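Local coordinates for ethylbenzene dehydrogenase alpha-subunit (Aromatoleum aromaticum, PDB 2IVF), which belongs to the molybdopterin oxidoreductase family and carries a molybdenum atom, an iron/sulfur cluster and the ligands MGD and MD1, at residues D140-Y145 / A679-C684; L294-R299 / V425-E430. One frame throughout, in Å; residues are numbered along the deposited sequence.

Interaction 1: residues D140-Y145 / A679-C684; sequences DERVKY and APPGEC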
loop_
_atom_site.group_PDB
_atom_site.type_symbol
_atom_site.label_atom_id
_atom_site.label_comp_id
_atom_site.label_asym_id
_atom_site.label_seq_id
_atom_site.Cartn_x
_atom_site.Cartn_y
_atom_site.Cartn_z
ATOM N N ASP A 140 9.139 14.575 8.327
ATOM C CA ASP A 140 10.505 14.686 8.795
ATOM C C ASP A 140 11.449 13.728 8.105
ATOM O O ASP A 140 12.634 13.687 8.426
ATOM C CB ASP A 140 10.558 14.436 10.287
ATOM C CG ASP A 140 10.000 15.597 11.084
ATOM O OD1 ASP A 140 10.081 16.737 10.613
ATOM O OD2 ASP A 140 9.497 15.357 12.185
ATOM N N GLU A 141 10.930 12.922 7.182
ATOM C CA GLU A 141 11.814 12.072 6.381
ATOM C C GLU A 141 12.503 12.850 5.292
ATOM O O GLU A 141 13.388 12.330 4.643
ATOM C CB GLU A 141 11.041 10.938 5.756
ATOM C CG GLU A 141 9.928 11.387 4.768
ATOM C CD GLU A 141 8.550 11.366 5.393
ATOM O OE1 GLU A 141 8.359 12.053 6.449
ATOM O OE2 GLU A 141 7.650 10.678 4.809
ATOM N N ARG A 142 12.097 14.099 5.056
ATOM C CA ARG A 142 12.623 14.812 3.897
ATOM C C ARG A 142 13.988 15.407 4.100
ATOM O O ARG A 142 14.270 15.979 5.141
ATOM C CB ARG A 142 11.693 15.933 3.493
ATOM C CG ARG A 142 10.394 15.471 3.005
ATOM C CD ARG A 142 9.690 16.625 2.302
ATOM N NE ARG A 142 10.291 16.876 1.005
ATOM C CZ ARG A 142 9.735 17.598 0.043
ATOM N NH1 ARG A 142 8.554 18.141 0.224
ATOM N NH2 ARG A 142 10.373 17.758 -1.125
ATOM N N VAL A 143 14.813 15.284 3.070
ATOM C CA VAL A 143 16.033 16.030 2.952
ATOM C C VAL A 143 15.762 17.255 2.060
ATOM O O VAL A 143 15.203 17.145 0.964
ATOM C CB VAL A 143 17.151 15.127 2.504
ATOM C CG1 VAL A 143 17.317 14.042 3.548
ATOM C CG2 VAL A 143 16.850 14.463 1.186
ATOM N N LYS A 144 16.075 18.419 2.611
ATOM C CA LYS A 144 15.727 19.700 2.021
ATOM C C LYS A 144 16.947 20.540 1.674
ATOM O O LYS A 144 16.821 21.557 0.971
ATOM C CB LYS A 144 14.787 20.474 2.981
ATOM C CG LYS A 144 13.359 19.914 3.024
ATOM C CD LYS A 144 12.375 20.685 3.982
ATOM C CE LYS A 144 12.980 21.125 5.294
ATOM N NZ LYS A 144 11.979 21.826 6.186
ATOM N N TYR A 145 18.123 20.120 2.136
ATOM C CA TYR A 145 19.350 20.831 1.870
ATOM C C TYR A 145 20.433 19.854 1.550
ATOM O O TYR A 145 20.415 18.719 2.062
ATOM C CB TYR A 145 19.798 21.692 3.062
ATOM C CG TYR A 145 18.780 22.719 3.417
ATOM C CD1 TYR A 145 18.738 23.925 2.758
ATOM C CD2 TYR A 145 17.817 22.466 4.373
ATOM C CE1 TYR A 145 17.766 24.853 3.028
ATOM C CE2 TYR A 145 16.825 23.402 4.653
ATOM C CZ TYR A 145 16.821 24.587 3.983
ATOM O OH TYR A 145 15.885 25.544 4.254
ATOM N N ALA A 679 6.096 25.163 -4.891
ATOM C CA ALA A 679 7.534 25.197 -5.072
ATOM C C ALA A 679 8.118 24.117 -4.186
ATOM O O ALA A 679 7.598 23.869 -3.082
ATOM C CB ALA A 679 8.142 26.600 -4.691
ATOM N N PRO A 680 9.211 23.478 -4.630
ATOM C CA PRO A 680 9.881 22.586 -3.674
ATOM C C PRO A 680 10.385 23.378 -2.451
ATOM O O PRO A 680 10.635 24.569 -2.572
ATOM C CB PRO A 680 11.069 22.018 -4.464
ATOM C CG PRO A 680 10.840 22.334 -5.839
ATOM C CD PRO A 680 9.872 23.484 -5.940
ATOM N N PRO A 681 10.493 22.733 -1.268
ATOM C CA PRO A 681 10.961 23.441 -0.077
ATOM C C PRO A 681 12.468 23.500 -0.006
ATOM O O PRO A 681 13.148 22.733 -0.685
ATOM C CB PRO A 681 10.474 22.568 1.064
ATOM C CG PRO A 681 10.474 21.159 0.501
ATOM C CD PRO A 681 10.239 21.306 -0.994
ATOM N N GLY A 682 12.967 24.369 0.872
ATOM C CA GLY A 682 14.395 24.448 1.180
ATOM C C GLY A 682 15.162 24.655 -0.112
ATOM O O GLY A 682 14.849 25.556 -0.872
ATOM N N GLU A 683 16.137 23.804 -0.378
ATOM C CA GLU A 683 16.891 23.912 -1.625
ATOM C C GLU A 683 16.719 22.672 -2.487
ATOM O O GLU A 683 17.638 22.263 -3.229
ATOM C CB GLU A 683 18.369 24.203 -1.337
ATOM C CG GLU A 683 18.555 25.542 -0.623
ATOM C CD GLU A 683 19.986 25.756 -0.160
ATOM O OE1 GLU A 683 20.856 24.925 -0.474
ATOM O OE2 GLU A 683 20.236 26.762 0.527
ATOM N N CYS A 684 15.534 22.073 -2.373
ATOM C CA CYS A 684 15.153 20.952 -3.212
ATOM C C CYS A 684 15.156 21.328 -4.683
ATOM O O CYS A 684 14.585 22.322 -5.072
ATOM C CB CYS A 684 13.766 20.457 -2.825
ATOM S SG CYS A 684 13.778 19.596 -1.250
#

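Interaction 2: residues L294-R299 / V425-E430; sequences LHVPVR and VSLIRE. With MGD (2-amino-5,6-dimercapto-7-methyl-3,7,8a,9-tetrahydro-8-oxa-1,3,9,10-tetraaza-anthracen-4-one guanosine dinucleotide), chain M.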
loop_
_atom_site.group_PDB
_atom_site.type_symbol
_atom_site.label_atom_id
_atom_site.label_comp_id
_atom_site.label_asym_id
_atom_site.label_seq_id
_atom_site.Cartn_x
_atom_site.Cartn_y
_atom_site.Cartn_z
ATOM N N LEU A 294 -11.446 -19.577 -4.843
ATOM C CA LEU A 294 -10.576 -20.678 -4.578
ATOM C C LEU A 294 -9.235 -20.151 -4.243
ATOM O O LEU A 294 -8.739 -19.218 -4.875
ATOM C CB LEU A 294 -10.418 -21.539 -5.846
ATOM C CG LEU A 294 -11.619 -22.434 -6.229
ATOM C CD1 LEU A 294 -11.383 -23.051 -7.602
ATOM C CD2 LEU A 294 -11.756 -23.520 -5.187
ATOM N N HIS A 295 -8.661 -20.757 -3.244
ATOM C CA HIS A 295 -7.246 -20.671 -2.962
ATOM C C HIS A 295 -6.576 -21.973 -3.326
ATOM O O HIS A 295 -6.949 -23.074 -2.823
ATOM C CB HIS A 295 -7.069 -20.397 -1.461
ATOM C CG HIS A 295 -5.660 -20.379 -1.030
ATOM N ND1 HIS A 295 -5.274 -20.890 0.185
ATOM C CD2 HIS A 295 -4.518 -19.996 -1.669
ATOM C CE1 HIS A 295 -3.961 -20.758 0.307
ATOM N NE2 HIS A 295 -3.487 -20.192 -0.791
ATOM N N VAL A 296 -5.526 -21.863 -4.134
ATOM C CA VAL A 296 -4.715 -23.008 -4.487
ATOM C C VAL A 296 -3.432 -22.881 -3.655
ATOM O O VAL A 296 -2.601 -22.027 -3.937
ATOM C CB VAL A 296 -4.436 -23.041 -6.013
ATOM C CG1 VAL A 296 -3.414 -24.139 -6.363
ATOM C CG2 VAL A 296 -5.764 -23.178 -6.860
ATOM N N PRO A 297 -3.303 -23.700 -2.579
ATOM C CA PRO A 297 -2.288 -23.503 -1.568
ATOM C C PRO A 297 -0.991 -24.183 -1.933
ATOM O O PRO A 297 -0.506 -25.124 -1.273
ATOM C CB PRO A 297 -2.931 -24.093 -0.320
ATOM C CG PRO A 297 -3.759 -25.187 -0.832
ATOM C CD PRO A 297 -4.220 -24.804 -2.215
ATOM N N VAL A 298 -0.400 -23.707 -2.994
ATOM C CA VAL A 298 0.904 -24.323 -3.405
ATOM C C VAL A 298 1.983 -24.251 -2.352
ATOM O O VAL A 298 2.119 -23.252 -1.660
ATOM C CB VAL A 298 1.423 -23.692 -4.707
ATOM C CG1 VAL A 298 0.492 -24.118 -5.903
ATOM C CG2 VAL A 298 1.578 -22.161 -4.577
ATOM N N ARG A 299 2.790 -25.306 -2.240
ATOM C CA ARG A 299 4.035 -25.184 -1.513
ATOM C C ARG A 299 4.870 -24.095 -2.203
ATOM O O ARG A 299 4.881 -24.027 -3.426
ATOM C CB ARG A 299 4.793 -26.495 -1.506
ATOM C CG ARG A 299 4.142 -27.531 -0.637
ATOM C CD ARG A 299 4.937 -28.850 -0.612
ATOM N NE ARG A 299 3.978 -29.870 -0.207
ATOM C CZ ARG A 299 4.026 -31.160 -0.516
ATOM N NH1 ARG A 299 5.068 -31.657 -1.192
ATOM N NH2 ARG A 299 3.026 -31.960 -0.104
ATOM N N VAL A 425 -5.711 -33.250 -4.974
ATOM C CA VAL A 425 -6.099 -33.854 -6.259
ATOM C C VAL A 425 -7.417 -33.317 -6.846
ATOM O O VAL A 425 -7.517 -33.032 -8.065
ATOM C CB VAL A 425 -6.200 -35.376 -6.110
ATOM C CG1 VAL A 425 -6.787 -36.018 -7.359
ATOM C CG2 VAL A 425 -4.795 -35.957 -5.790
ATOM N N SER A 426 -8.411 -33.153 -5.984
ATOM C CA SER A 426 -9.737 -32.710 -6.405
ATOM C C SER A 426 -9.645 -31.364 -7.100
ATOM O O SER A 426 -10.310 -31.105 -8.096
ATOM C CB SER A 426 -10.691 -32.657 -5.203
ATOM O OG SER A 426 -10.199 -31.829 -4.134
ATOM N N LEU A 427 -8.806 -30.503 -6.558
ATOM C CA LEU A 427 -8.660 -29.149 -7.062
ATOM C C LEU A 427 -7.811 -29.092 -8.343
ATOM O O LEU A 427 -8.061 -28.299 -9.243
ATOM C CB LEU A 427 -8.054 -28.291 -5.937
ATOM C CG LEU A 427 -8.060 -26.788 -6.056
ATOM C CD1 LEU A 427 -9.446 -26.249 -6.599
ATOM C CD2 LEU A 427 -7.667 -26.134 -4.726
ATOM N N ILE A 428 -6.774 -29.905 -8.401
ATOM C CA ILE A 428 -6.004 -30.078 -9.627
ATOM C C ILE A 428 -6.934 -30.546 -10.772
ATOM O O ILE A 428 -6.955 -29.953 -11.874
ATOM C CB ILE A 428 -4.878 -31.078 -9.421
ATOM C CG1 ILE A 428 -3.850 -30.504 -8.416
ATOM C CG2 ILE A 428 -4.258 -31.458 -10.808
ATOM C CD1 ILE A 428 -2.576 -31.438 -8.116
ATOM N N ARG A 429 -7.740 -31.566 -10.497
ATOM C CA ARG A 429 -8.627 -32.106 -11.530
ATOM C C ARG A 429 -9.717 -31.105 -11.896
ATOM O O ARG A 429 -9.983 -30.892 -13.085
ATOM C CB ARG A 429 -9.218 -33.446 -11.111
ATOM C CG ARG A 429 -9.622 -34.314 -12.306
ATOM C CD ARG A 429 -9.764 -35.762 -11.965
ATOM N NE ARG A 429 -8.535 -36.541 -12.019
ATOM C CZ ARG A 429 -8.129 -37.378 -11.060
ATOM N NH1 ARG A 429 -8.809 -37.534 -9.914
ATOM N NH2 ARG A 429 -7.007 -38.059 -11.240
ATOM N N GLU A 430 -10.331 -30.465 -10.893
ATOM C CA GLU A 430 -11.340 -29.442 -11.168
ATOM C C GLU A 430 -10.829 -28.288 -12.029
ATOM O O GLU A 430 -11.481 -27.884 -12.990
ATOM C CB GLU A 430 -11.884 -28.840 -9.882
ATOM C CG GLU A 430 -12.997 -27.819 -10.116
ATOM C CD GLU A 430 -13.542 -27.271 -8.795
ATOM O OE1 GLU A 430 -13.612 -28.065 -7.832
ATOM O OE2 GLU A 430 -13.856 -26.073 -8.765
HETATM P PB MGD M . 4.335 -9.602 -5.051
HETATM O O1B MGD M . 3.947 -8.486 -4.146
HETATM O O2B MGD M . 5.742 -10.063 -4.927
HETATM O O3B MGD M . 4.076 -9.363 -6.588
HETATM O O3A MGD M . 3.457 -6.918 -6.950
HETATM P PA MGD M . 3.024 -8.397 -7.365
HETATM O O1A MGD M . 1.641 -8.549 -6.903
HETATM O O2A MGD M . 3.310 -8.625 -8.769
HETATM O "O5'" MGD M . 3.378 -10.868 -4.791
HETATM C "C5'" MGD M . 3.222 -11.363 -3.453
HETATM C "C4'" MGD M . 2.546 -12.731 -3.477
HETATM O "O4'" MGD M . 3.422 -13.695 -4.044
HETATM C "C3'" MGD M . 2.487 -13.113 -2.017
HETATM O "O3'" MGD M . 1.220 -12.691 -1.528
HETATM C "C2'" MGD M . 2.616 -14.641 -2.061
HETATM O "O2'" MGD M . 1.383 -15.247 -1.629
HETATM C "C1'" MGD M . 2.904 -14.937 -3.543
HETATM N N9 MGD M . 3.951 -15.983 -3.633
HETATM C C8 MGD M . 5.173 -15.991 -3.080
HETATM N N7 MGD M . 5.845 -17.094 -3.432
HETATM C C5 MGD M . 5.015 -17.793 -4.248
HETATM C C6 MGD M . 5.067 -19.005 -4.923
HETATM O O6 MGD M . 6.018 -19.795 -4.891
HETATM N N1 MGD M . 3.955 -19.364 -5.690
HETATM C C2 MGD M . 2.781 -18.604 -5.802
HETATM N N2 MGD M . 1.730 -19.055 -6.570
HETATM N N3 MGD M . 2.762 -17.427 -5.162
HETATM C C4 MGD M . 3.826 -17.044 -4.391
HETATM C C10 MGD M . 4.724 -6.438 -7.214
HETATM C C11 MGD M . 4.595 -5.070 -7.837
HETATM O O11 MGD M . 3.900 -4.277 -6.966
HETATM C C12 MGD M . 5.925 -4.429 -8.261
HETATM S S12 MGD M . 7.267 -5.388 -8.870
HETATM C C13 MGD M . 6.076 -3.068 -8.171
HETATM S S13 MGD M . 7.565 -2.345 -8.675
HETATM C C14 MGD M . 4.983 -2.215 -7.623
HETATM N N15 MGD M . 5.341 -1.928 -6.204
HETATM C C16 MGD M . 4.350 -1.689 -5.233
HETATM C C17 MGD M . 4.637 -1.279 -3.956
HETATM O O17 MGD M . 5.820 -1.115 -3.573
HETATM N N18 MGD M . 3.560 -1.077 -3.070
HETATM C C19 MGD M . 2.260 -1.247 -3.433
HETATM N N19 MGD M . 1.309 -1.031 -2.503
HETATM N N20 MGD M . 2.022 -1.684 -4.678
HETATM C C21 MGD M . 3.012 -1.869 -5.567
HETATM N N22 MGD M . 2.730 -2.309 -6.856
HETATM C C23 MGD M . 3.669 -3.045 -7.651
#

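Interaction 1: residues D140-Y145 / A679-C684
Tyr145 and Glu683 meet where two loops of the molybdopterin oxidoreductase fold come together. Residues 681-684 form a beta turn close to type II', closed by Cys684 N to Pro681 O (3.0 Å). Gly682 takes its second position at positive phi (55°). One hydrogen bond, Glu683 N to Lys144 O (2.7 Å), joins the turn to the other loop.

The Glu683 side chain starts with CB near this Lys144 O. Its CG, anti to the carbonyl carbon (chi1 -63°), comes 3.8 Å from CD1 and CE1 of Tyr145. The chain is extended beyond it, which brings CD to the ring edge, near the ring plane, 3.7 Å from Tyr145 CD1. The carboxylate stands at 75° to the ring, and OE2 forms a salt bridge with Arg160. Gly682 also borders the ring, with its CA 3.6 Å from Tyr145 OH.

Pro681 is held across the contact by packing alone: CG and CD of Lys144 run across it, and the Arg142 guanidinium lies against its ring. Arg142 NH1 makes a salt bridge with Glu657 and a hydrogen bond to Leu137 O, which probably limits the group's rotation. Pro681 CG sits over one guanidinium face, offset toward the rim, 3.6 Å from Arg142 NH1.

Interaction 2: residues L294-R299 / V425-E430
Leu427 on helix 425-437 points its forked end at strand 294-296, and its two methyls divide the apolar contact. CD1 meets the end of Leu294, 3.8 Å from Leu294 CD2, and also lies near Leu294 CD1. The two side chains run antiparallel, one alongside the other. CD2 turns to the next residues, 4.1 Å from Val296 CG2 and more loosely against Pro297 CD. With CG anti to the backbone N (chi1 -167°), the Leu427 side chain reaches out from the helix to the strand. Phe281 of the beta-subunit packs on both Leu427 and Pro297.

Strand 294-296 is an outermost strand, within this chain, of a four-stranded parallel sheet in an alpha/beta part of the fold. Helix 425-437 leads into strand 440-444 at the other side of that sheet. The short helix and strand segments are 10.3 Å apart at closest approach, and their directions differ by 109°.

Polar groups make no hydrogen bond between the two segments. Leu427 CD2 rests 3.7 Å from His295 O. Glu430 extends until OE2 is 4.1 Å from Leu294 CD1, but this oxygen forms salt bridges with Lys434 and with Arg279 of the beta-subunit. The CB of His295 is directed away from the helix, and its NE2 bonds to Ala282 O.

The contact with MGD comes just after the strand. Pro297 centres an inverse gamma turn, with a weak bond from Val298 N to Val296 O. At the end of this turn, Val298 CG2 touches MGD at N2 (3.7 Å).

The two contacts are far apart, with centres about 51 Å from each other and nearest atoms about 33 Å apart. All four segments belong to the molybdopterin oxidoreductase part of the chain. Along the chain the order is 140-145, 294-299, 425-430 and 679-684, so interaction 2 falls between the two halves of interaction 1. Interaction 1 lies beside the mixed beta sheet that contains strands 147-149 and 648-651, while interaction 2 uses the parallel sheet that ends in strand 294-296. Each thus joins segments distant in sequence, one toward each ligand: the side chain of Val143 is about 8 Å from MD1, and interaction 2 includes a residue of the MGD pocket. The beta-subunit packs against both regions.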